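Local coordinates for Rho guanyl nucleotide exchange factor (Rom2), putative (Aspergillus fumigatus Af293, PDB 5O51), which probably acts as a guanine-nucleotide exchange factor for Rho-type GTPases and is represented here by its CNH domain, a seven-bladed beta-propeller, at residues S180-H184 / K229-I233; D213-L219 / N254-A258; Y244-F250 / W262-W266. All coordinates share one frame; numbering follows the deposited sequence.

Interaction 1 of 3, residues S180-H184 / K229-I233; sequences SSSIH and KPIHI
The strand that carries Ser182 and His184 runs nearly parallel to the one that carries Ile231 and Ile233, with an angle of 14° between the axes and a closest approach of 5.9 Å, yet no backbone hydrogen bond joins them. Side chains bridge the gap instead, most of them from 180-184. Ser182 OG donates to Pro230 O over 3.0 Å, and its hydroxyl rises out of the carbonyl plane instead of lying on a lone pair. With chi1 at 63°, OG is wedged between its own backbone N and carbonyl carbon, a rotation that sends it across to the neighbouring strand. Two residues further along its strand, His184 NE2 offers a weak, bent hydrogen bond of 3.3 Å to Ile231 O, which sits at the edge of the imidazole. Ile233 covers one face of the same ring: Ile233 CG1 is 4.2 Å from the centroid of the His184 ring, close to the normal, in a CH-pi contact. The His184 ring is thus engaged at an edge and over a face at once. His232 meets it obliquely and keeps its own NE2 for Glu234. Each strand is hydrogen-bonded within its own blade, to 189-194 and 239-244 respectively, and carries a classic beta bulge, where Ser181 and Ser182 both face Gly193, and Ile231 and His232 both face Asn243. Innermost strands of consecutive blades, parallel around a central channel, are characteristic of the beta-propeller; here side chains join them.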
loop_
_atom_site.group_PDB
_atom_site.type_symbol
_atom_site.label_atom_id
_atom_site.label_comp_id
_atom_site.label_asym_id
_atom_site.label_seq_id
_atom_site.Cartn_x
_atom_site.Cartn_y
_atom_site.Cartn_z
ATOM N N SER A 180 -6.182 -8.140 -11.072
ATOM C CA SER A 180 -4.985 -7.398 -10.591
ATOM C C SER A 180 -4.913 -7.260 -9.070
ATOM O O SER A 180 -5.868 -6.797 -8.465
ATOM C CB SER A 180 -4.941 -6.009 -11.186
ATOM O OG SER A 180 -4.728 -6.081 -12.566
ATOM N N SER A 181 -3.771 -7.675 -8.495
ATOM C CA SER A 181 -3.407 -7.505 -7.064
ATOM C C SER A 181 -2.840 -6.116 -6.732
ATOM O O SER A 181 -3.161 -5.575 -5.698
ATOM C CB SER A 181 -2.329 -8.508 -6.637
ATOM O OG SER A 181 -2.708 -9.857 -6.827
ATOM N N SER A 182 -2.000 -5.541 -7.592
ATOM C CA SER A 182 -1.254 -4.340 -7.224
ATOM C C SER A 182 -0.776 -3.487 -8.404
ATOM O O SER A 182 -0.763 -3.923 -9.532
ATOM C CB SER A 182 -0.041 -4.784 -6.443
ATOM O OG SER A 182 0.826 -5.577 -7.228
ATOM N N ILE A 183 -0.306 -2.291 -8.112
ATOM C CA ILE A 183 0.262 -1.430 -9.143
ATOM C C ILE A 183 1.458 -0.570 -8.687
ATOM O O ILE A 183 1.470 -0.018 -7.622
ATOM C CB ILE A 183 -0.873 -0.579 -9.793
ATOM C CG1 ILE A 183 -0.484 -0.126 -11.185
ATOM C CG2 ILE A 183 -1.259 0.612 -8.916
ATOM C CD1 ILE A 183 -1.673 0.336 -11.995
ATOM N N HIS A 184 2.460 -0.443 -9.535
ATOM C CA HIS A 184 3.736 0.211 -9.202
ATOM C C HIS A 184 4.174 1.127 -10.339
ATOM O O HIS A 184 3.989 0.809 -11.521
ATOM C CB HIS A 184 4.830 -0.858 -8.916
ATOM C CG HIS A 184 4.422 -1.833 -7.852
ATOM N ND1 HIS A 184 4.660 -1.609 -6.516
ATOM C CD2 HIS A 184 3.674 -2.958 -7.920
ATOM C CE1 HIS A 184 4.110 -2.574 -5.811
ATOM N NE2 HIS A 184 3.498 -3.403 -6.639
ATOM N N LYS A 229 0.255 -14.193 -6.949
ATOM C CA LYS A 229 -0.148 -12.887 -6.483
ATOM C C LYS A 229 1.114 -12.080 -6.326
ATOM O O LYS A 229 1.833 -12.270 -5.335
ATOM C CB LYS A 229 -0.916 -12.967 -5.198
ATOM C CG LYS A 229 -2.048 -13.964 -5.164
ATOM C CD LYS A 229 -2.886 -13.721 -3.907
ATOM C CE LYS A 229 -3.837 -14.869 -3.625
ATOM N NZ LYS A 229 -4.824 -15.013 -4.733
ATOM N N PRO A 230 1.414 -11.228 -7.323
ATOM C CA PRO A 230 2.517 -10.310 -7.225
ATOM C C PRO A 230 2.051 -9.123 -6.401
ATOM O O PRO A 230 1.030 -8.502 -6.721
ATOM C CB PRO A 230 2.766 -9.870 -8.673
ATOM C CG PRO A 230 1.848 -10.714 -9.509
ATOM C CD PRO A 230 0.724 -11.060 -8.622
ATOM N N ILE A 231 2.813 -8.808 -5.365
ATOM C CA ILE A 231 2.373 -7.842 -4.358
ATOM C C ILE A 231 3.237 -6.592 -4.373
ATOM O O ILE A 231 2.712 -5.521 -4.261
ATOM C CB ILE A 231 2.432 -8.474 -2.969
ATOM C CG1 ILE A 231 1.629 -9.798 -2.902
ATOM C CG2 ILE A 231 2.065 -7.460 -1.932
ATOM C CD1 ILE A 231 0.164 -9.696 -3.215
ATOM N N HIS A 232 4.555 -6.722 -4.449
ATOM C CA HIS A 232 5.399 -5.555 -4.183
ATOM C C HIS A 232 6.740 -5.674 -4.885
ATOM O O HIS A 232 7.353 -6.769 -4.893
ATOM C CB HIS A 232 5.594 -5.371 -2.659
ATOM C CG HIS A 232 6.523 -4.271 -2.275
ATOM N ND1 HIS A 232 6.186 -2.938 -2.398
ATOM C CD2 HIS A 232 7.787 -4.295 -1.780
ATOM C CE1 HIS A 232 7.198 -2.191 -1.998
ATOM N NE2 HIS A 232 8.184 -2.988 -1.625
ATOM N N ILE A 233 7.221 -4.516 -5.348
ATOM C CA ILE A 233 8.474 -4.391 -6.086
ATOM C C ILE A 233 9.320 -3.314 -5.455
ATOM O O ILE A 233 8.827 -2.226 -5.181
ATOM C CB ILE A 233 8.293 -3.873 -7.515
ATOM C CG1 ILE A 233 7.361 -4.720 -8.288
ATOM C CG2 ILE A 233 9.650 -3.844 -8.257
ATOM C CD1 ILE A 233 6.940 -4.075 -9.597
#

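Interaction 2 of 3, residues D213-L219 / N254-A258; sequences DQADTSL and NGWRA
Asp216 lies flat on the indole of Trp256, its carboxylate and the ring only 3° from parallel, and this stack organises the meeting of the two loops. Asp216 CB stands 3.6 Å from the centroid of the six-membered ring of Trp256, almost on the normal, in a CH-pi contact. The carboxyl group extends over the five-membered side of the indole. A chi1 of -174° turns the group away from its own backbone N, so that Asp216 OD2 reaches past the indole to the residue after Trp256, accepting from Arg257 N at 2.7 Å, nearly along the C-O axis. The other oxygen, OD1, looks back into its own loop and accepts from Ser218 N and Ser218 OG, both arriving from one face of the carboxylate. Three bonds therefore hold this buried acid, which probably favours its charged form. Asp213 approaches the same indole quite differently: its carboxylate stands almost perpendicular to the ring, with Asp213 OD2 in the ring plane 3.3 Å from Trp256 CZ3, while Ala215 CB touches CH2. Asp213 N also donates to Gly255 O over 3.2 Å. At the far end Arg257 bends at chi2 (80°), which carries the chain past Ser218 OG. Arg257 CD packs 3.7 Å from Leu219 CD2, and Arg257 NH1 comes to 2.9 Å from Ser218 O, whereas NH2 is bonded to Trp262 O. Asp213 OD1 and Asp216 OD1 each accept from the backbone N two residues ahead, making two Asx turns, and a type I turn runs between these aspartates. The turns lie on the outer side of the propeller, where the connection leaving one blade packs against the loop between the last two strands of the next.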
loop_
_atom_site.group_PDB
_atom_site.type_symbol
_atom_site.label_atom_id
_atom_site.label_comp_id
_atom_site.label_asym_id
_atom_site.label_seq_id
_atom_site.Cartn_x
_atom_site.Cartn_y
_atom_site.Cartn_z
ATOM N N ASP A 213 11.695 -12.792 -18.038
ATOM C CA ASP A 213 12.094 -13.315 -19.370
ATOM C C ASP A 213 11.820 -14.831 -19.478
ATOM O O ASP A 213 12.450 -15.627 -18.765
ATOM C CB ASP A 213 13.572 -13.062 -19.576
ATOM C CG ASP A 213 14.062 -13.359 -21.029
ATOM O OD1 ASP A 213 13.703 -14.394 -21.664
ATOM O OD2 ASP A 213 14.887 -12.554 -21.505
ATOM N N GLN A 214 10.927 -15.223 -20.392
ATOM C CA GLN A 214 10.631 -16.661 -20.688
ATOM C C GLN A 214 11.827 -17.651 -20.852
ATOM O O GLN A 214 11.669 -18.844 -20.590
ATOM C CB GLN A 214 9.706 -16.770 -21.917
ATOM C CG GLN A 214 10.306 -16.194 -23.213
ATOM C CD GLN A 214 10.063 -17.033 -24.480
ATOM O OE1 GLN A 214 11.014 -17.408 -25.178
ATOM N NE2 GLN A 214 8.792 -17.313 -24.788
ATOM N N ALA A 215 12.994 -17.179 -21.288
ATOM C CA ALA A 215 14.186 -18.049 -21.449
ATOM C C ALA A 215 14.964 -18.368 -20.148
ATOM O O ALA A 215 15.779 -19.313 -20.110
ATOM C CB ALA A 215 15.151 -17.454 -22.463
ATOM N N ASP A 216 14.734 -17.589 -19.097
ATOM C CA ASP A 216 15.517 -17.757 -17.872
ATOM C C ASP A 216 14.893 -18.915 -17.120
ATOM O O ASP A 216 13.773 -18.876 -16.631
ATOM C CB ASP A 216 15.551 -16.495 -17.034
ATOM C CG ASP A 216 16.483 -16.605 -15.842
ATOM O OD1 ASP A 216 17.203 -17.619 -15.684
ATOM O OD2 ASP A 216 16.481 -15.641 -15.053
ATOM N N THR A 217 15.677 -19.958 -17.064
ATOM C CA THR A 217 15.241 -21.248 -16.714
ATOM C C THR A 217 15.277 -21.314 -15.212
ATOM O O THR A 217 14.619 -22.159 -14.637
ATOM C CB THR A 217 16.213 -22.281 -17.392
ATOM O OG1 THR A 217 15.476 -23.420 -17.825
ATOM C CG2 THR A 217 17.376 -22.727 -16.509
ATOM N N SER A 218 16.103 -20.451 -14.588
ATOM C CA SER A 218 16.195 -20.367 -13.130
ATOM C C SER A 218 14.913 -19.730 -12.542
ATOM O O SER A 218 14.752 -19.746 -11.333
ATOM C CB SER A 218 17.489 -19.632 -12.676
ATOM O OG SER A 218 17.360 -18.204 -12.659
ATOM N N LEU A 219 14.041 -19.182 -13.405
ATOM C CA LEU A 219 12.716 -18.649 -13.036
ATOM C C LEU A 219 11.537 -19.565 -13.340
ATOM O O LEU A 219 10.406 -19.132 -13.323
ATOM C CB LEU A 219 12.474 -17.295 -13.734
ATOM C CG LEU A 219 13.457 -16.143 -13.447
ATOM C CD1 LEU A 219 13.173 -14.957 -14.373
ATOM C CD2 LEU A 219 13.417 -15.708 -11.986
ATOM N N ASN A 254 15.275 -6.004 -17.591
ATOM C CA ASN A 254 15.188 -7.119 -18.541
ATOM C C ASN A 254 14.732 -8.374 -17.809
ATOM O O ASN A 254 14.713 -9.453 -18.387
ATOM C CB ASN A 254 16.501 -7.415 -19.288
ATOM C CG ASN A 254 17.030 -6.212 -20.060
ATOM O OD1 ASN A 254 16.301 -5.594 -20.852
ATOM N ND2 ASN A 254 18.304 -5.873 -19.835
ATOM N N GLY A 255 14.350 -8.232 -16.541
ATOM C CA GLY A 255 13.810 -9.331 -15.728
ATOM C C GLY A 255 14.527 -10.637 -15.836
ATOM O O GLY A 255 13.895 -11.692 -16.040
ATOM N N TRP A 256 15.852 -10.561 -15.744
ATOM C CA TRP A 256 16.671 -11.762 -15.769
ATOM C C TRP A 256 17.107 -11.980 -14.331
ATOM O O TRP A 256 17.390 -10.998 -13.624
ATOM C CB TRP A 256 17.878 -11.626 -16.734
ATOM C CG TRP A 256 18.446 -12.958 -17.099
ATOM C CD1 TRP A 256 19.409 -13.654 -16.420
ATOM C CD2 TRP A 256 18.050 -13.792 -18.210
ATOM N NE1 TRP A 256 19.647 -14.860 -17.043
ATOM C CE2 TRP A 256 18.824 -14.977 -18.134
ATOM C CE3 TRP A 256 17.122 -13.645 -19.267
ATOM C CZ2 TRP A 256 18.687 -16.022 -19.057
ATOM C CZ3 TRP A 256 17.000 -14.674 -20.178
ATOM C CH2 TRP A 256 17.785 -15.850 -20.071
ATOM N N ARG A 257 17.139 -13.242 -13.888
ATOM C CA ARG A 257 17.414 -13.538 -12.474
ATOM C C ARG A 257 18.746 -12.912 -12.054
ATOM O O ARG A 257 19.674 -12.834 -12.848
ATOM C CB ARG A 257 17.435 -15.038 -12.224
ATOM C CG ARG A 257 17.717 -15.494 -10.801
ATOM C CD ARG A 257 16.461 -15.386 -9.964
ATOM N NE ARG A 257 16.584 -15.983 -8.625
ATOM C CZ ARG A 257 16.347 -17.257 -8.310
ATOM N NH1 ARG A 257 16.001 -18.177 -9.233
ATOM N NH2 ARG A 257 16.468 -17.623 -7.038
ATOM N N ALA A 258 18.820 -12.468 -10.812
ATOM C CA ALA A 258 20.070 -12.082 -10.177
ATOM C C ALA A 258 20.166 -12.812 -8.812
ATOM O O ALA A 258 19.151 -13.187 -8.240
ATOM C CB ALA A 258 20.122 -10.550 -10.004
#

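Interaction 3 of 3, residues Y244-F250 / W262-W266; sequences YSDFSFF and WKISW
Ser248 and Ile264 form the hydrogen-bonded antiparallel pair at the outer edge of a propeller blade, where the short last strand, 264-265, joins 247-251. Ser248 N donates to Ile264 O over 2.9 Å, and the return bond from Ile264 N to Ser248 O is almost straight, at 177°. The dense parts lie at the two ends of segment 262-266. Phe250 points its edge at the face of Trp262, with CE2 over the ring centre, the centroids 4.7 Å apart and the planes at 59°; Arg259 adds a cation-pi contact to the phenylalanine. At the other end, Trp266 is packed against strands of the following blade, and Ile264 CG2 covers a face of its indole. The reverse side of the pairing is looser. The side chains of exposed Ser265 and Lys263 barely brush Phe247, whose ring meets Phe221 edge-to-face, and Lys263 makes a cation-pi contact with Phe221. Near this rim Trp266 N bonds to Asp246 O from above the carbonyl plane, and a water donates to both Asp246 O and Trp266 O. On the Ser248 face, Ser248 OG, also bonded to Asn243 OD1, accepts from Trp266 NE1 at 3.0 Å, only 5° out of the indole plane.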
loop_
_atom_site.group_PDB
_atom_site.type_symbol
_atom_site.label_atom_id
_atom_site.label_comp_id
_atom_site.label_asym_id
_atom_site.label_seq_id
_atom_site.Cartn_x
_atom_site.Cartn_y
_atom_site.Cartn_z
ATOM N N TYR A 244 6.124 -11.731 -4.053
ATOM C CA TYR A 244 4.820 -12.342 -4.306
ATOM C C TYR A 244 4.357 -13.110 -3.037
ATOM O O TYR A 244 5.161 -13.363 -2.103
ATOM C CB TYR A 244 4.907 -13.328 -5.450
ATOM C CG TYR A 244 5.581 -12.953 -6.797
ATOM C CD1 TYR A 244 6.907 -12.680 -6.867
ATOM C CD2 TYR A 244 4.870 -13.034 -7.993
ATOM C CE1 TYR A 244 7.523 -12.399 -8.066
ATOM C CE2 TYR A 244 5.469 -12.753 -9.212
ATOM C CZ TYR A 244 6.819 -12.470 -9.246
ATOM O OH TYR A 244 7.526 -12.204 -10.430
ATOM N N SER A 245 3.070 -13.488 -2.978
ATOM C CA SER A 245 2.563 -14.166 -1.799
ATOM C C SER A 245 3.340 -15.456 -1.539
ATOM O O SER A 245 3.446 -15.866 -0.406
ATOM C CB SER A 245 1.060 -14.455 -1.868
ATOM O OG SER A 245 0.788 -15.361 -2.954
ATOM N N ASP A 246 3.923 -16.089 -2.556
ATOM C CA ASP A 246 4.585 -17.371 -2.341
ATOM C C ASP A 246 6.095 -17.309 -2.164
ATOM O O ASP A 246 6.685 -18.188 -1.523
ATOM C CB ASP A 246 4.221 -18.357 -3.470
ATOM C CG ASP A 246 2.759 -18.861 -3.371
ATOM O OD1 ASP A 246 2.236 -19.114 -2.256
ATOM O OD2 ASP A 246 2.115 -18.941 -4.417
ATOM N N PHE A 247 6.726 -16.276 -2.713
ATOM C CA PHE A 247 8.155 -16.242 -2.755
ATOM C C PHE A 247 8.670 -14.876 -3.029
ATOM O O PHE A 247 7.944 -14.044 -3.517
ATOM C CB PHE A 247 8.719 -17.229 -3.804
ATOM C CG PHE A 247 7.851 -17.401 -5.028
ATOM C CD1 PHE A 247 7.661 -16.361 -5.916
ATOM C CD2 PHE A 247 7.283 -18.649 -5.321
ATOM C CE1 PHE A 247 6.825 -16.524 -7.027
ATOM C CE2 PHE A 247 6.490 -18.843 -6.437
ATOM C CZ PHE A 247 6.250 -17.778 -7.294
ATOM N N SER A 248 9.952 -14.669 -2.705
ATOM C CA SER A 248 10.665 -13.468 -3.081
ATOM C C SER A 248 11.956 -13.815 -3.753
ATOM O O SER A 248 12.600 -14.785 -3.364
ATOM C CB SER A 248 10.891 -12.532 -1.871
ATOM O OG SER A 248 9.664 -11.936 -1.504
ATOM N N PHE A 249 12.348 -12.988 -4.750
ATOM C CA PHE A 249 13.668 -13.110 -5.339
ATOM C C PHE A 249 14.099 -11.837 -6.100
ATOM O O PHE A 249 13.309 -10.899 -6.342
ATOM C CB PHE A 249 13.676 -14.313 -6.275
ATOM C CG PHE A 249 12.671 -14.192 -7.378
ATOM C CD1 PHE A 249 11.378 -14.599 -7.190
ATOM C CD2 PHE A 249 13.025 -13.570 -8.563
ATOM C CE1 PHE A 249 10.432 -14.411 -8.176
ATOM C CE2 PHE A 249 12.109 -13.412 -9.563
ATOM C CZ PHE A 249 10.817 -13.852 -9.381
ATOM N N PHE A 250 15.366 -11.817 -6.512
ATOM C CA PHE A 250 15.908 -10.625 -7.229
ATOM C C PHE A 250 15.928 -10.783 -8.770
ATOM O O PHE A 250 16.231 -11.886 -9.292
ATOM C CB PHE A 250 17.322 -10.375 -6.776
ATOM C CG PHE A 250 17.451 -9.903 -5.401
ATOM C CD1 PHE A 250 17.320 -8.552 -5.113
ATOM C CD2 PHE A 250 17.799 -10.788 -4.374
ATOM C CE1 PHE A 250 17.424 -8.102 -3.819
ATOM C CE2 PHE A 250 17.940 -10.330 -3.095
ATOM C CZ PHE A 250 17.744 -8.992 -2.807
ATOM N N TRP A 262 19.734 -17.371 -4.470
ATOM C CA TRP A 262 19.036 -16.657 -3.370
ATOM C C TRP A 262 17.586 -16.722 -3.656
ATOM O O TRP A 262 17.138 -16.299 -4.725
ATOM C CB TRP A 262 19.483 -15.178 -3.299
ATOM C CG TRP A 262 19.100 -14.393 -2.048
ATOM C CD1 TRP A 262 19.901 -14.122 -0.987
ATOM C CD2 TRP A 262 17.836 -13.743 -1.769
ATOM N NE1 TRP A 262 19.241 -13.333 -0.099
ATOM C CE2 TRP A 262 17.964 -13.107 -0.553
ATOM C CE3 TRP A 262 16.622 -13.647 -2.450
ATOM C CZ2 TRP A 262 16.909 -12.418 0.046
ATOM C CZ3 TRP A 262 15.572 -12.926 -1.860
ATOM C CH2 TRP A 262 15.726 -12.337 -0.629
ATOM N N LYS A 263 16.839 -17.263 -2.696
ATOM C CA LYS A 263 15.392 -17.392 -2.825
ATOM C C LYS A 263 14.743 -17.557 -1.412
ATOM O O LYS A 263 15.234 -18.366 -0.577
ATOM C CB LYS A 263 15.061 -18.648 -3.647
ATOM C CG LYS A 263 13.583 -18.876 -3.936
ATOM C CD LYS A 263 13.265 -20.250 -4.495
ATOM C CE LYS A 263 11.751 -20.411 -4.634
ATOM N NZ LYS A 263 11.329 -21.801 -4.853
ATOM N N ILE A 264 13.613 -16.859 -1.192
ATOM C CA ILE A 264 12.778 -17.034 0.026
ATOM C C ILE A 264 11.461 -17.591 -0.427
ATOM O O ILE A 264 10.869 -17.104 -1.391
ATOM C CB ILE A 264 12.517 -15.677 0.765
ATOM C CG1 ILE A 264 13.814 -15.119 1.347
ATOM C CG2 ILE A 264 11.434 -15.781 1.828
ATOM C CD1 ILE A 264 13.764 -13.658 1.643
ATOM N N SER A 265 10.999 -18.607 0.276
ATOM C CA SER A 265 9.628 -19.079 0.163
ATOM C C SER A 265 8.951 -18.722 1.480
ATOM O O SER A 265 9.401 -19.191 2.536
ATOM C CB SER A 265 9.588 -20.624 -0.062
ATOM O OG SER A 265 9.696 -20.911 -1.478
ATOM N N TRP A 266 7.850 -17.978 1.430
ATOM C CA TRP A 266 7.198 -17.492 2.698
ATOM C C TRP A 266 6.417 -18.617 3.372
ATOM O O TRP A 266 5.789 -19.469 2.696
ATOM C CB TRP A 266 6.331 -16.236 2.378
ATOM C CG TRP A 266 7.173 -15.087 1.836
ATOM C CD1 TRP A 266 7.237 -14.678 0.571
ATOM C CD2 TRP A 266 8.124 -14.302 2.561
ATOM N NE1 TRP A 266 8.167 -13.659 0.427
ATOM C CE2 TRP A 266 8.727 -13.418 1.646
ATOM C CE3 TRP A 266 8.528 -14.259 3.926
ATOM C CZ2 TRP A 266 9.704 -12.473 2.019
ATOM C CZ3 TRP A 266 9.488 -13.299 4.324
ATOM C CH2 TRP A 266 10.079 -12.414 3.359
HETATM O O HOH W 1 5.651 -20.147 0.180
HETATM O O HOH W 2 17.360 -14.279 -6.286
#

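Overall arrangement
All three contacts involve the blade 230-265, from channel to rim; interactions 1 and 2 also use the preceding blade or the connection leaving it. Interaction 1 is a surface contact, its centre about 10 Å from that of the chain. Interaction 3 is buried and lies within the blade, although Trp266 reaches on to the following one. Interaction 2, partly buried, its centre about 27 Å from that of the chain, joins loops instead of strands. Their chemistry shifts accordingly: sparse side-chain bonds to carbonyls at the channel, backbone pairing flanked by aromatics in the blade, Asx turns around an indole outside. Interactions 1 and 3 meet where Lys229 O probably accepts from Ser245 N; 2 and 3 where Ala258 N probably donates to Phe250 O.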